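Local coordinates for topoisomerase I-like protein (Leishmania donovani, PDB 2B9S) that probably relaxes supercoiled DNA, together with its partner chain, as the large subunit of a heterodimeric type IB topoisomerase that nicks and reseals one strand, at residues V30-E35 with F155-P160. Residues are numbered along the deposited sequence; the frame is centred on the assembly and turned at random.
With nucleotides of chain C.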
# COMPACT_ATOMS: atom_id res chain seq x y z
N VAL D 30 2.11 -11.21 19.04
CA VAL D 30 0.95 -10.69 18.33
C VAL D 30 -0.35 -10.83 19.11
O VAL D 30 -0.49 -11.75 19.92
CB VAL D 30 0.81 -11.37 16.95
CG1 VAL D 30 2.01 -10.99 16.05
CG2 VAL D 30 0.70 -12.90 17.09
N LEU D 31 -1.30 -9.93 18.86
CA LEU D 31 -2.63 -10.02 19.44
C LEU D 31 -3.59 -10.71 18.46
O LEU D 31 -3.89 -10.19 17.38
CB LEU D 31 -3.14 -8.63 19.89
CG LEU D 31 -4.51 -8.49 20.62
CD1 LEU D 31 -4.67 -9.44 21.80
CD2 LEU D 31 -4.81 -7.07 21.05
N PHE D 32 -4.04 -11.90 18.84
CA PHE D 32 -4.98 -12.71 18.07
C PHE D 32 -6.41 -12.22 18.32
O PHE D 32 -6.78 -12.00 19.47
CB PHE D 32 -4.92 -14.17 18.52
CG PHE D 32 -3.66 -14.88 18.13
CD1 PHE D 32 -3.53 -15.46 16.86
CD2 PHE D 32 -2.60 -15.01 19.03
CE1 PHE D 32 -2.36 -16.13 16.50
CE2 PHE D 32 -1.43 -15.68 18.67
CZ PHE D 32 -1.31 -16.24 17.40
N PRO D 33 -7.22 -12.05 17.24
CA PRO D 33 -8.63 -11.67 17.46
C PRO D 33 -9.37 -12.73 18.30
O PRO D 33 -8.92 -13.88 18.37
CB PRO D 33 -9.20 -11.60 16.03
CG PRO D 33 -8.24 -12.33 15.18
CD PRO D 33 -6.91 -12.17 15.80
N PRO D 34 -10.50 -12.35 18.94
CA PRO D 34 -11.26 -13.33 19.75
C PRO D 34 -11.75 -14.53 18.95
O PRO D 34 -12.06 -14.42 17.77
CB PRO D 34 -12.47 -12.52 20.25
CG PRO D 34 -12.09 -11.08 20.09
CD PRO D 34 -11.14 -11.02 18.92
N GLU D 35 -11.79 -15.69 19.59
CA GLU D 35 -12.38 -16.89 19.00
C GLU D 35 -13.84 -16.64 18.55
O GLU D 35 -14.54 -15.84 19.15
CB GLU D 35 -12.30 -18.06 20.02
N PHE D 155 0.37 -5.16 15.12
CA PHE D 155 0.46 -6.31 16.05
C PHE D 155 -0.84 -7.13 16.16
O PHE D 155 -0.80 -8.27 16.62
CB PHE D 155 0.89 -5.84 17.44
CG PHE D 155 -0.02 -4.82 18.04
CD1 PHE D 155 0.26 -3.45 17.93
CD2 PHE D 155 -1.19 -5.21 18.71
CE1 PHE D 155 -0.60 -2.51 18.48
CE2 PHE D 155 -2.06 -4.28 19.25
CZ PHE D 155 -1.77 -2.93 19.16
N ARG D 156 -1.97 -6.55 15.78
CA ARG D 156 -3.24 -7.30 15.73
C ARG D 156 -3.34 -8.12 14.46
O ARG D 156 -3.49 -7.56 13.37
CB ARG D 156 -4.44 -6.36 15.80
CG ARG D 156 -4.64 -5.71 17.12
CD ARG D 156 -5.97 -5.00 17.13
NE ARG D 156 -5.80 -3.70 17.77
CZ ARG D 156 -6.11 -3.44 19.03
NH1 ARG D 156 -6.63 -4.40 19.81
NH2 ARG D 156 -5.91 -2.22 19.51
N VAL D 157 -3.28 -9.44 14.61
CA VAL D 157 -3.41 -10.38 13.51
C VAL D 157 -4.75 -10.16 12.79
O VAL D 157 -5.81 -10.00 13.43
CB VAL D 157 -3.32 -11.85 14.00
CG1 VAL D 157 -3.47 -12.83 12.84
CG2 VAL D 157 -2.01 -12.08 14.71
N GLU D 158 -4.68 -10.13 11.45
CA GLU D 158 -5.85 -9.90 10.60
C GLU D 158 -6.90 -10.93 10.92
O GLU D 158 -6.60 -12.14 10.92
CB GLU D 158 -5.47 -10.02 9.11
CG GLU D 158 -4.55 -8.94 8.65
CD GLU D 158 -4.20 -9.05 7.17
OE1 GLU D 158 -4.96 -9.68 6.41
OE2 GLU D 158 -3.15 -8.50 6.78
N PRO D 159 -8.14 -10.46 11.24
CA PRO D 159 -9.21 -11.42 11.39
C PRO D 159 -9.65 -12.04 10.04
O PRO D 159 -9.44 -11.43 8.98
CB PRO D 159 -10.34 -10.62 12.06
CG PRO D 159 -10.03 -9.18 11.79
CD PRO D 159 -8.56 -9.08 11.54
N PRO D 160 -10.22 -13.25 10.08
CA PRO D 160 -10.73 -13.89 8.87
C PRO D 160 -11.83 -13.06 8.19
O PRO D 160 -12.55 -12.29 8.83
CB PRO D 160 -11.27 -15.23 9.36
CG PRO D 160 -11.32 -15.15 10.89
CD PRO D 160 -10.37 -14.08 11.30
P DT C 12 -7.32 -5.97 8.95
OP1 DT C 12 -8.37 -7.00 8.99
OP2 DT C 12 -6.15 -6.06 9.86
O5' DT C 12 -6.78 -5.91 7.45
C5' DT C 12 -7.68 -5.85 6.31
C4' DT C 12 -6.86 -5.58 5.06
O4' DT C 12 -6.28 -4.26 5.19
C3' DT C 12 -5.67 -6.50 4.77
O3' DT C 12 -5.57 -6.69 3.33
C2' DT C 12 -4.44 -5.72 5.22
C1' DT C 12 -4.95 -4.37 4.75
N1 DT C 12 -4.08 -3.23 5.07
C2 DT C 12 -4.07 -2.16 4.20
O2 DT C 12 -4.79 -2.09 3.23
N3 DT C 12 -3.16 -1.19 4.55
C4 DT C 12 -2.30 -1.20 5.63
O4 DT C 12 -1.53 -0.29 5.85
C5 DT C 12 -2.36 -2.35 6.48
C7 DT C 12 -1.57 -2.42 7.75
C6 DT C 12 -3.22 -3.30 6.16
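Leu31 and Arg156 form a single parallel beta bridge between two loops whose directions differ by 28°: Leu31 N donates to Phe155 O (2.8 Å), and Leu31 O accepts from Val157 N (2.9 Å). Arg156 CA adds a CH···O contact to Leu31 O. Pro33 and Pro159, which lack an N-H, suit the place where the pairing stops. There Pro33 CD lies against Val157 CB, the two side chains crossing at about a right angle, and Pro33 CG meets Pro159 CB at 4.1 Å.

Val157 is a compact branched residue suited to this buried position. Its CG2, anti to the carbonyl carbon, reaches Val30 CB at 3.7 Å and touches the Phe32 ring obliquely. Leu31 turns to another side: with CG anti to the backbone N (chi1 -177°), its branched apolar tip lies alongside Arg156, CD2 near the aliphatic CG and 3.5 Å from NH1. Leu31 CB meets the edge of the Phe155 ring, while Phe155 CE2 sits about 4.0 Å above the plane of the Arg156 guanidinium, offset toward its rim. Ala137 of helix 125-137 packs on all three side chains.

Glu158 points away from residues 30-35; its two oxygens hold one lysine each, OE1 Lys176 and OE2 Lys227, beside the DT12 sugar of chain C, and Pro159 CD approaches DT12 OP1 at 3.3 Å. The bridge thus joins two loops of the topoisomerase I DNA-binding region, one of which touches the DNA backbone through Glu158 and Pro159.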